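Local atomic coordinates of phosphonomutase (Burkholderia cenocepacia J2315, PDB entry 4MG4), a protein that is a phosphonomutase-family enzyme folded as a TIM-type beta/alpha barrel with eight parallel strands. Residues I157-F165 against L176-Y187; T210-R221 against L231-G242. All coordinates share one frame; numbering follows the deposited sequence.

How the interactions relate
Interaction 1 opens in strand 156-160 and the loop after it. Ten residues separate it from 176-187, on helix 174-190, whose side chains pack on 157-165 and close a short loop. After strand 194-196 and helix 203-212, interaction 2 begins: 210-221 pairs with 231-242, closing a second loop around the start of helix 228-234. The two loops follow in series, neither nesting nor crossing. Interaction 1 ties the fifth barrel strand to the helix after it, and interaction 2 ties the seventh strand to the eighth. They meet inside the barrel, where Asn158 ND2 probably donates to Asn218 OD1 (2.9 Å), and outside it, where Leu181 rests against Ala212.

Interaction 1 of 2, residues I157-F165 against L176-Y187; sequences INARTDVFF and LLDATLARARAY
Val163 and Phe164 make the broadest apolar contact with residues 176-187. Val163 sends CG1 against Leu176 CD2 (3.8 Å) and CG2 towards Arg183 CD: a compact beta-branched residue whose two methyls touch Leu176, Thr180 and Arg183, on successive turns. Thr180 OG1 lies between Val163 CG1 (3.3 Å) and the Phe164 ring. Phe164 slides past Leu176 in the opposite direction; Leu176 CB forms an off-centre CH-pi contact, 4.2 Å from the centroid of the Phe164 ring. The ring's far end, CZ, reaches the start of Leu177; packing on Leu205 sets the ring between helices 174-190 and 203-212, and His172 meets it edge-to-face. Farther along, the small methyl of Ala159 allows the Tyr187 ring to come close (CB to CD2 3.8 Å), and Thr161 CB meets that ring at its edge.

These are the first two elements of a right-handed beta-alpha-beta unit of the TIM barrel: strand 156-160 lies inside, helix 174-190 covers it, and strand 194-196 follows.

Polar groups are satisfied mainly along the helix or by neighbouring elements. With Thr180 OG1 beside the backbone N (chi1 -62°), the hydroxyl turns back to donate to Leu176 O at 2.9 Å. It approaches from the opposite face of the carbonyl plane to Thr180 N, so two donors hold that oxygen; the same torsion leaves CG2 to meet Thr161 CG2 at 3.9 Å. Arg183, extended from CG to NE, lays an aliphatic CD against Thr161 OG1 (3.5 Å) while NH1 donates to Tyr187 OH at 2.9 Å, with the acceptor in the guanidinium plane; NH1 also bonds Arg132 O. Asp123 OD2 is hydrogen-bonded to both Tyr187 OH and Thr161 OG1, linking loop and helix through one carboxylate oxygen.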
loop_
_atom_site.group_PDB
_atom_site.type_symbol
_atom_site.label_atom_id
_atom_site.label_comp_id
_atom_site.label_asym_id
_atom_site.label_seq_id
_atom_site.Cartn_x
_atom_site.Cartn_y
_atom_site.Cartn_z
ATOM N N ILE A 157 -4.698 16.768 19.722
ATOM C CA ILE A 157 -5.775 15.776 19.891
ATOM C C ILE A 157 -7.011 16.279 19.189
ATOM O O ILE A 157 -7.638 17.232 19.626
ATOM C CB ILE A 157 -6.068 15.467 21.396
ATOM C CG1 ILE A 157 -4.794 14.885 22.052
ATOM C CG2 ILE A 157 -7.211 14.483 21.524
ATOM C CD1 ILE A 157 -4.918 14.756 23.567
ATOM N N ASN A 158 -7.319 15.647 18.069
ATOM C CA ASN A 158 -8.504 15.989 17.272
ATOM C C ASN A 158 -9.589 15.006 17.731
ATOM O O ASN A 158 -9.539 13.843 17.419
ATOM C CB ASN A 158 -8.194 15.832 15.789
ATOM C CG ASN A 158 -9.215 16.489 14.878
ATOM O OD1 ASN A 158 -9.772 17.541 15.188
ATOM N ND2 ASN A 158 -9.377 15.918 13.685
ATOM N N ALA A 159 -10.569 15.481 18.515
ATOM C CA ALA A 159 -11.612 14.639 19.091
ATOM C C ALA A 159 -12.720 14.480 18.085
ATOM O O ALA A 159 -13.362 15.463 17.697
ATOM C CB ALA A 159 -12.189 15.247 20.399
ATOM N N ARG A 160 -12.891 13.250 17.602
ATOM C CA ARG A 160 -13.922 12.909 16.659
ATOM C C ARG A 160 -15.182 12.527 17.408
ATOM O O ARG A 160 -15.147 11.731 18.346
ATOM C CB ARG A 160 -13.462 11.699 15.861
ATOM C CG ARG A 160 -14.544 11.198 14.941
ATOM C CD ARG A 160 -14.036 10.138 13.981
ATOM N NE ARG A 160 -15.148 9.450 13.366
ATOM C CZ ARG A 160 -15.091 8.784 12.195
ATOM N NH1 ARG A 160 -13.965 8.754 11.488
ATOM N NH2 ARG A 160 -16.189 8.185 11.722
ATOM N N THR A 161 -16.280 13.140 17.032
ATOM C CA THR A 161 -17.584 12.754 17.573
ATOM C C THR A 161 -18.427 12.160 16.468
ATOM O O THR A 161 -18.443 12.686 15.346
ATOM C CB THR A 161 -18.350 13.885 18.299
ATOM O OG1 THR A 161 -19.536 13.330 18.857
ATOM C CG2 THR A 161 -18.702 15.058 17.425
ATOM N N ASP A 162 -19.071 11.037 16.773
ATOM C CA ASP A 162 -19.898 10.360 15.784
ATOM C C ASP A 162 -21.378 10.703 15.819
ATOM O O ASP A 162 -22.168 9.996 15.194
ATOM C CB ASP A 162 -19.657 8.875 15.890
ATOM C CG ASP A 162 -18.335 8.448 15.286
ATOM O OD1 ASP A 162 -17.729 9.167 14.469
ATOM O OD2 ASP A 162 -17.891 7.338 15.619
ATOM N N VAL A 163 -21.769 11.784 16.488
ATOM C CA VAL A 163 -23.192 12.158 16.595
ATOM C C VAL A 163 -23.849 12.177 15.236
ATOM O O VAL A 163 -24.959 11.618 15.070
ATOM C CB VAL A 163 -23.385 13.516 17.306
ATOM C CG1 VAL A 163 -24.845 14.008 17.233
ATOM C CG2 VAL A 163 -22.977 13.379 18.751
ATOM N N PHE A 164 -23.237 12.868 14.277
ATOM C CA PHE A 164 -23.868 13.009 12.952
ATOM C C PHE A 164 -23.582 11.788 12.107
ATOM O O PHE A 164 -24.412 11.382 11.299
ATOM C CB PHE A 164 -23.402 14.303 12.236
ATOM C CG PHE A 164 -24.122 15.538 12.679
ATOM C CD1 PHE A 164 -25.351 15.876 12.178
ATOM C CD2 PHE A 164 -23.581 16.350 13.589
ATOM C CE1 PHE A 164 -25.994 17.026 12.612
ATOM C CE2 PHE A 164 -24.185 17.541 14.003
ATOM C CZ PHE A 164 -25.416 17.860 13.514
ATOM N N PHE A 165 -22.416 11.190 12.301
ATOM C CA PHE A 165 -21.887 10.128 11.473
ATOM C C PHE A 165 -22.811 8.896 11.561
ATOM O O PHE A 165 -23.075 8.230 10.541
ATOM C CB PHE A 165 -20.473 9.739 11.963
ATOM C CG PHE A 165 -19.828 8.662 11.113
ATOM C CD1 PHE A 165 -19.428 8.986 9.835
ATOM C CD2 PHE A 165 -19.636 7.381 11.601
ATOM C CE1 PHE A 165 -18.862 8.024 9.022
ATOM C CE2 PHE A 165 -19.070 6.403 10.782
ATOM C CZ PHE A 165 -18.683 6.745 9.504
ATOM N N LEU A 176 -29.386 17.493 17.053
ATOM C CA LEU A 176 -28.107 16.806 16.873
ATOM C C LEU A 176 -26.937 17.763 16.930
ATOM O O LEU A 176 -25.900 17.452 17.526
ATOM C CB LEU A 176 -28.042 16.008 15.565
ATOM C CG LEU A 176 -28.805 14.712 15.488
ATOM C CD1 LEU A 176 -28.329 13.939 14.275
ATOM C CD2 LEU A 176 -28.627 13.852 16.697
ATOM N N LEU A 177 -27.124 18.972 16.419
ATOM C CA LEU A 177 -26.068 19.984 16.521
ATOM C C LEU A 177 -25.842 20.339 18.007
ATOM O O LEU A 177 -24.722 20.473 18.485
ATOM C CB LEU A 177 -26.455 21.253 15.730
ATOM C CG LEU A 177 -25.593 22.489 16.047
ATOM C CD1 LEU A 177 -24.216 22.228 15.523
ATOM C CD2 LEU A 177 -26.217 23.738 15.401
ATOM N N ASP A 178 -26.930 20.471 18.772
ATOM C CA ASP A 178 -26.783 20.796 20.170
ATOM C C ASP A 178 -26.062 19.685 20.926
ATOM O O ASP A 178 -25.242 19.976 21.815
ATOM C CB ASP A 178 -28.151 21.088 20.803
ATOM C CG ASP A 178 -28.730 22.394 20.319
ATOM O OD1 ASP A 178 -27.986 23.273 19.829
ATOM O OD2 ASP A 178 -29.981 22.536 20.471
ATOM N N ALA A 179 -26.350 18.433 20.591
ATOM C CA ALA A 179 -25.670 17.300 21.236
ATOM C C ALA A 179 -24.189 17.304 20.882
ATOM O O ALA A 179 -23.335 16.972 21.712
ATOM C CB ALA A 179 -26.273 15.995 20.804
ATOM N N THR A 180 -23.918 17.624 19.617
ATOM C CA THR A 180 -22.544 17.732 19.126
ATOM C C THR A 180 -21.781 18.822 19.901
ATOM O O THR A 180 -20.642 18.574 20.373
ATOM C CB THR A 180 -22.515 17.961 17.608
ATOM O OG1 THR A 180 -23.121 16.827 16.999
ATOM C CG2 THR A 180 -21.080 18.162 17.098
ATOM N N LEU A 181 -22.379 19.989 20.051
ATOM C CA LEU A 181 -21.768 21.089 20.798
ATOM C C LEU A 181 -21.577 20.761 22.305
ATOM O O LEU A 181 -20.560 21.130 22.870
ATOM C CB LEU A 181 -22.567 22.396 20.611
ATOM C CG LEU A 181 -22.360 23.041 19.234
ATOM C CD1 LEU A 181 -23.475 24.044 19.026
ATOM C CD2 LEU A 181 -21.001 23.685 19.052
ATOM N N ALA A 182 -22.508 20.054 22.924
ATOM C CA ALA A 182 -22.332 19.647 24.326
ATOM C C ALA A 182 -21.124 18.710 24.454
ATOM O O ALA A 182 -20.340 18.817 25.386
ATOM C CB ALA A 182 -23.577 18.987 24.875
ATOM N N ARG A 183 -20.989 17.781 23.492
ATOM C CA ARG A 183 -19.789 16.926 23.472
ATOM C C ARG A 183 -18.532 17.742 23.251
ATOM O O ARG A 183 -17.527 17.539 23.956
ATOM C CB ARG A 183 -19.934 15.802 22.466
ATOM C CG ARG A 183 -20.825 14.720 22.977
ATOM C CD ARG A 183 -21.044 13.610 21.954
ATOM N NE ARG A 183 -22.005 12.626 22.482
ATOM C CZ ARG A 183 -21.707 11.562 23.228
ATOM N NH1 ARG A 183 -20.481 11.251 23.557
ATOM N NH2 ARG A 183 -22.699 10.754 23.634
ATOM N N ALA A 184 -18.587 18.686 22.313
ATOM C CA ALA A 184 -17.430 19.528 22.015
ATOM C C ALA A 184 -16.958 20.308 23.241
ATOM O O ALA A 184 -15.752 20.380 23.522
ATOM C CB ALA A 184 -17.761 20.471 20.889
ATOM N N ARG A 185 -17.900 20.844 24.003
ATOM C CA ARG A 185 -17.523 21.554 25.231
ATOM C C ARG A 185 -16.866 20.634 26.265
ATOM O O ARG A 185 -15.868 21.018 26.911
ATOM C CB ARG A 185 -18.724 22.302 25.818
ATOM C CG ARG A 185 -19.208 23.479 24.991
ATOM C CD ARG A 185 -20.266 24.306 25.707
ATOM N NE ARG A 185 -21.491 23.583 25.948
ATOM C CZ ARG A 185 -22.510 23.459 25.102
ATOM N NH1 ARG A 185 -22.517 24.075 23.932
ATOM N NH2 ARG A 185 -23.572 22.753 25.468
ATOM N N ALA A 186 -17.405 19.452 26.440
ATOM C CA ALA A 186 -16.825 18.489 27.378
ATOM C C ALA A 186 -15.433 18.059 26.907
ATOM O O ALA A 186 -14.511 17.935 27.699
ATOM C CB ALA A 186 -17.727 17.269 27.537
ATOM N N TYR A 187 -15.320 17.790 25.608
ATOM C CA TYR A 187 -14.045 17.349 25.060
ATOM C C TYR A 187 -12.967 18.435 25.104
ATOM O O TYR A 187 -11.820 18.143 25.447
ATOM C CB TYR A 187 -14.217 16.821 23.613
ATOM C CG TYR A 187 -15.163 15.664 23.479
ATOM C CD1 TYR A 187 -15.694 14.997 24.560
ATOM C CD2 TYR A 187 -15.529 15.201 22.218
ATOM C CE1 TYR A 187 -16.613 13.945 24.397
ATOM C CE2 TYR A 187 -16.415 14.175 22.048
ATOM C CZ TYR A 187 -16.966 13.511 23.140
ATOM O OH TYR A 187 -17.886 12.484 22.951
#

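Interaction 2 of 2, residues T210-R221 against L231-G242; sequences TAASPLPVNVMR and LAEYGVARISHG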
loop_
_atom_site.group_PDB
_atom_site.type_symbol
_atom_site.label_atom_id
_atom_site.label_comp_id
_atom_site.label_asym_id
_atom_site.label_seq_id
_atom_site.Cartn_x
_atom_site.Cartn_y
_atom_site.Cartn_z
ATOM N N THR A 210 -19.380 26.022 13.566
ATOM C CA THR A 210 -18.152 26.791 13.626
ATOM C C THR A 210 -18.338 28.086 14.462
ATOM O O THR A 210 -17.390 28.509 15.125
ATOM C CB THR A 210 -17.629 27.148 12.221
ATOM O OG1 THR A 210 -18.564 28.014 11.559
ATOM C CG2 THR A 210 -17.333 25.916 11.339
ATOM N N ALA A 211 -19.539 28.660 14.453
ATOM C CA ALA A 211 -19.865 29.860 15.289
ATOM C C ALA A 211 -19.780 29.557 16.784
ATOM O O ALA A 211 -19.289 30.387 17.554
ATOM C CB ALA A 211 -21.235 30.398 14.942
ATOM N N ALA A 212 -20.232 28.365 17.193
ATOM C CA ALA A 212 -20.358 27.992 18.598
ATOM C C ALA A 212 -19.267 27.089 19.138
ATOM O O ALA A 212 -19.138 26.974 20.363
ATOM C CB ALA A 212 -21.723 27.340 18.847
ATOM N N SER A 213 -18.482 26.452 18.276
ATOM C CA SER A 213 -17.524 25.443 18.761
ATOM C C SER A 213 -16.445 26.042 19.541
ATOM O O SER A 213 -15.844 27.076 19.121
ATOM C CB SER A 213 -16.882 24.685 17.585
ATOM O OG SER A 213 -15.918 23.773 18.049
ATOM N N PRO A 214 -16.075 25.386 20.674
ATOM C CA PRO A 214 -14.957 25.854 21.434
ATOM C C PRO A 214 -13.604 25.516 20.794
ATOM O O PRO A 214 -12.590 25.980 21.266
ATOM C CB PRO A 214 -15.102 25.094 22.768
ATOM C CG PRO A 214 -15.835 23.850 22.410
ATOM C CD PRO A 214 -16.762 24.233 21.305
ATOM N N LEU A 215 -13.614 24.725 19.713
ATOM C CA LEU A 215 -12.398 24.225 19.106
ATOM C C LEU A 215 -12.437 24.391 17.590
ATOM O O LEU A 215 -13.522 24.332 17.007
ATOM C CB LEU A 215 -12.298 22.738 19.393
ATOM C CG LEU A 215 -12.123 22.369 20.855
ATOM C CD1 LEU A 215 -12.195 20.863 20.973
ATOM C CD2 LEU A 215 -10.820 22.927 21.462
ATOM N N PRO A 216 -11.269 24.454 16.943
ATOM C CA PRO A 216 -11.244 24.429 15.471
ATOM C C PRO A 216 -11.960 23.240 14.887
ATOM O O PRO A 216 -11.755 22.107 15.360
ATOM C CB PRO A 216 -9.782 24.336 15.089
ATOM C CG PRO A 216 -9.048 24.245 16.368
ATOM C CD PRO A 216 -9.919 24.580 17.513
ATOM N N VAL A 217 -12.802 23.501 13.907
ATOM C CA VAL A 217 -13.679 22.464 13.372
ATOM C C VAL A 217 -13.119 21.799 12.137
ATOM O O VAL A 217 -12.695 22.451 11.153
ATOM C CB VAL A 217 -15.060 23.052 13.062
ATOM C CG1 VAL A 217 -15.996 22.082 12.387
ATOM C CG2 VAL A 217 -15.724 23.546 14.347
ATOM N N ASN A 218 -13.164 20.456 12.166
ATOM C CA ASN A 218 -12.818 19.577 11.012
ATOM C C ASN A 218 -14.094 18.975 10.532
ATOM O O ASN A 218 -14.829 18.333 11.297
ATOM C CB ASN A 218 -11.844 18.547 11.580
ATOM C CG ASN A 218 -11.304 17.451 10.644
ATOM O OD1 ASN A 218 -10.545 16.605 11.177
ATOM N ND2 ASN A 218 -11.648 17.371 9.359
ATOM N N VAL A 219 -14.329 19.108 9.214
ATOM C CA VAL A 219 -15.414 18.379 8.559
ATOM C C VAL A 219 -14.806 17.510 7.465
ATOM O O VAL A 219 -13.622 17.682 7.103
ATOM C CB VAL A 219 -16.494 19.304 7.975
ATOM C CG1 VAL A 219 -17.204 20.053 9.075
ATOM C CG2 VAL A 219 -15.862 20.251 6.970
ATOM N N MET A 220 -15.609 16.553 6.972
ATOM C CA MET A 220 -15.149 15.578 5.952
ATOM C C MET A 220 -15.773 16.060 4.655
ATOM O O MET A 220 -16.900 16.518 4.656
ATOM C CB MET A 220 -15.482 14.060 6.329
ATOM C CG MET A 220 -14.396 12.973 5.902
ATOM S SD MET A 220 -14.919 11.310 6.375
ATOM C CE MET A 220 -15.949 10.912 4.985
ATOM N N ARG A 221 -15.017 16.050 3.557
ATOM C CA ARG A 221 -15.599 16.308 2.235
ATOM C C ARG A 221 -15.934 14.952 1.621
ATOM O O ARG A 221 -15.099 14.069 1.621
ATOM C CB ARG A 221 -14.589 17.019 1.357
ATOM C CG ARG A 221 -14.477 18.482 1.632
ATOM C CD ARG A 221 -14.371 19.316 0.366
ATOM N NE ARG A 221 -15.333 18.892 -0.636
ATOM C CZ ARG A 221 -15.050 18.439 -1.850
ATOM N NH1 ARG A 221 -13.791 18.328 -2.281
ATOM N NH2 ARG A 221 -16.050 18.080 -2.638
ATOM N N LEU A 231 -16.759 25.294 2.285
ATOM C CA LEU A 231 -16.399 24.943 3.677
ATOM C C LEU A 231 -15.527 26.003 4.384
ATOM O O LEU A 231 -15.790 26.406 5.556
ATOM C CB LEU A 231 -15.725 23.572 3.691
ATOM C CG LEU A 231 -16.633 22.429 3.301
ATOM C CD1 LEU A 231 -15.821 21.137 3.256
ATOM C CD2 LEU A 231 -17.820 22.285 4.246
ATOM N N ALA A 232 -14.513 26.517 3.692
ATOM C CA ALA A 232 -13.678 27.582 4.207
ATOM C C ALA A 232 -14.508 28.817 4.580
ATOM O O ALA A 232 -14.354 29.396 5.645
ATOM C CB ALA A 232 -12.594 28.006 3.197
ATOM N N GLU A 233 -15.418 29.223 3.685
ATOM C CA GLU A 233 -16.282 30.331 3.950
ATOM C C GLU A 233 -17.236 30.131 5.133
ATOM O O GLU A 233 -17.577 31.116 5.782
ATOM C CB GLU A 233 -17.037 30.760 2.643
ATOM C CG GLU A 233 -17.820 32.066 2.766
ATOM C CD GLU A 233 -19.269 31.962 3.243
ATOM O OE1 GLU A 233 -19.997 31.023 2.846
ATOM O OE2 GLU A 233 -19.663 32.774 4.045
ATOM N N TYR A 234 -17.605 28.879 5.459
ATOM C CA TYR A 234 -18.403 28.576 6.631
ATOM C C TYR A 234 -17.608 28.690 7.912
ATOM O O TYR A 234 -18.202 28.649 8.977
ATOM C CB TYR A 234 -18.999 27.140 6.594
ATOM C CG TYR A 234 -19.813 26.770 5.374
ATOM C CD1 TYR A 234 -20.427 27.748 4.573
ATOM C CD2 TYR A 234 -19.910 25.448 4.974
ATOM C CE1 TYR A 234 -21.134 27.379 3.426
ATOM C CE2 TYR A 234 -20.617 25.077 3.838
ATOM C CZ TYR A 234 -21.222 26.047 3.073
ATOM O OH TYR A 234 -21.911 25.628 1.915
ATOM N N GLY A 235 -16.296 28.771 7.814
ATOM C CA GLY A 235 -15.418 28.947 8.992
ATOM C C GLY A 235 -14.715 27.675 9.468
ATOM O O GLY A 235 -14.156 27.644 10.553
ATOM N N VAL A 236 -14.714 26.633 8.634
ATOM C CA VAL A 236 -14.041 25.367 8.971
ATOM C C VAL A 236 -12.528 25.584 9.000
ATOM O O VAL A 236 -12.033 26.415 8.257
ATOM C CB VAL A 236 -14.457 24.339 7.927
ATOM C CG1 VAL A 236 -13.629 23.134 7.852
ATOM C CG2 VAL A 236 -15.951 24.013 8.114
ATOM N N ALA A 237 -11.854 24.890 9.916
ATOM C CA ALA A 237 -10.427 24.961 10.089
ATOM C C ALA A 237 -9.613 23.795 9.502
ATOM O O ALA A 237 -8.392 23.884 9.343
ATOM C CB ALA A 237 -10.132 25.104 11.583
ATOM N N ARG A 238 -10.289 22.692 9.220
ATOM C CA ARG A 238 -9.610 21.487 8.791
ATOM C C ARG A 238 -10.572 20.644 7.937
ATOM O O ARG A 238 -11.764 20.489 8.294
ATOM C CB ARG A 238 -9.143 20.726 10.013
ATOM C CG ARG A 238 -8.488 19.359 9.747
ATOM C CD ARG A 238 -7.832 18.876 11.049
ATOM N NE ARG A 238 -7.424 17.483 11.015
ATOM C CZ ARG A 238 -6.705 16.898 11.986
ATOM N NH1 ARG A 238 -6.261 17.591 13.024
ATOM N NH2 ARG A 238 -6.494 15.575 11.915
ATOM N N ILE A 239 -10.070 20.076 6.840
ATOM C CA ILE A 239 -10.874 19.302 5.918
ATOM C C ILE A 239 -10.215 17.916 5.697
ATOM O O ILE A 239 -9.025 17.852 5.384
ATOM C CB ILE A 239 -11.049 20.027 4.571
ATOM C CG1 ILE A 239 -11.893 21.283 4.803
ATOM C CG2 ILE A 239 -11.690 19.097 3.562
ATOM C CD1 ILE A 239 -11.947 22.219 3.642
ATOM N N SER A 240 -11.005 16.871 5.888
ATOM C CA SER A 240 -10.669 15.463 5.744
ATOM C C SER A 240 -11.385 14.858 4.580
ATOM O O SER A 240 -12.426 15.372 4.136
ATOM C CB SER A 240 -11.207 14.689 7.045
ATOM O OG SER A 240 -10.512 15.129 8.049
ATOM N N HIS A 241 -10.794 13.773 4.061
ATOM C CA HIS A 241 -11.390 13.064 2.909
ATOM C C HIS A 241 -11.600 11.559 3.139
ATOM O O HIS A 241 -12.007 10.806 2.197
ATOM C CB HIS A 241 -10.503 13.316 1.654
ATOM C CG HIS A 241 -10.370 14.759 1.280
ATOM N ND1 HIS A 241 -9.344 15.565 1.739
ATOM C CD2 HIS A 241 -11.163 15.563 0.526
ATOM C CE1 HIS A 241 -9.502 16.795 1.267
ATOM N NE2 HIS A 241 -10.586 16.810 0.511
ATOM N N GLY A 242 -11.362 11.083 4.362
ATOM C CA GLY A 242 -11.483 9.648 4.646
ATOM C C GLY A 242 -10.687 8.817 3.672
ATOM O O GLY A 242 -9.582 9.177 3.289
HETATM O O HOH W 1 -13.430 26.199 12.873
HETATM O O HOH W 2 -9.686 14.098 10.560
#
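Val219 pairs with Ile239 in the middle of two parallel strands, 217-220 and 238-240, the seventh and eighth of the TIM barrel. Their axes run 25° apart, and helix 228-234 makes the beta-alpha-beta crossover between them. The pairing is tight: Val219 N donates to Arg238 O, Val219 O accepts from Ser240 N, and Arg221 N reaches Ser240 O at 2.7 Å.

On the face of Val219 the packing is mainly apolar. Its CG2 touches Leu231 CD1 from the helix and Val236 CG1 from the turn after it, branched side chains from two places in the chain. With CG anti to the carbonyl carbon (chi1 -79°), Arg221 lays CG against Leu231 CD1 and Ile239 CG2, 3.4 Å from each; the bends at chi2 and chi3 then turn the rest of the chain, whose NE bonds Pro226 O.

The face of Asn218 and Ser240 looks into the barrel and is polar. The Asn218 amide crosses the extended Arg238 chain at a slant, CG packing on Arg238 CG (3.5 Å); Arg238 NH1 bonds His22. Asn218 ND2 donates to Ser240 OG at 2.8 Å, almost in the amide plane, while Asn158 ND2 reaches Asn218 OD1 and a water bridges OD1 and Ser240 OG. A small hydroxyl residue suits this spot, since a single OG serves both amide and water.

Packing is looser at the helix ends, where several residues are partly exposed. Gly235 ends helix 228-234 in a Schellman motif, its positive phi (102°) easily reached without a side chain. A water links the segments, accepting from Val217 N and donating to Gly235 O. Thr210 CG2 comes within 3.7 Å of Gly235 C. The Thr210 OG1 proton is probably shared between Arg207 O and Tyr234 O, the latter 2.7 Å from OG1, which lies in its carbonyl plane.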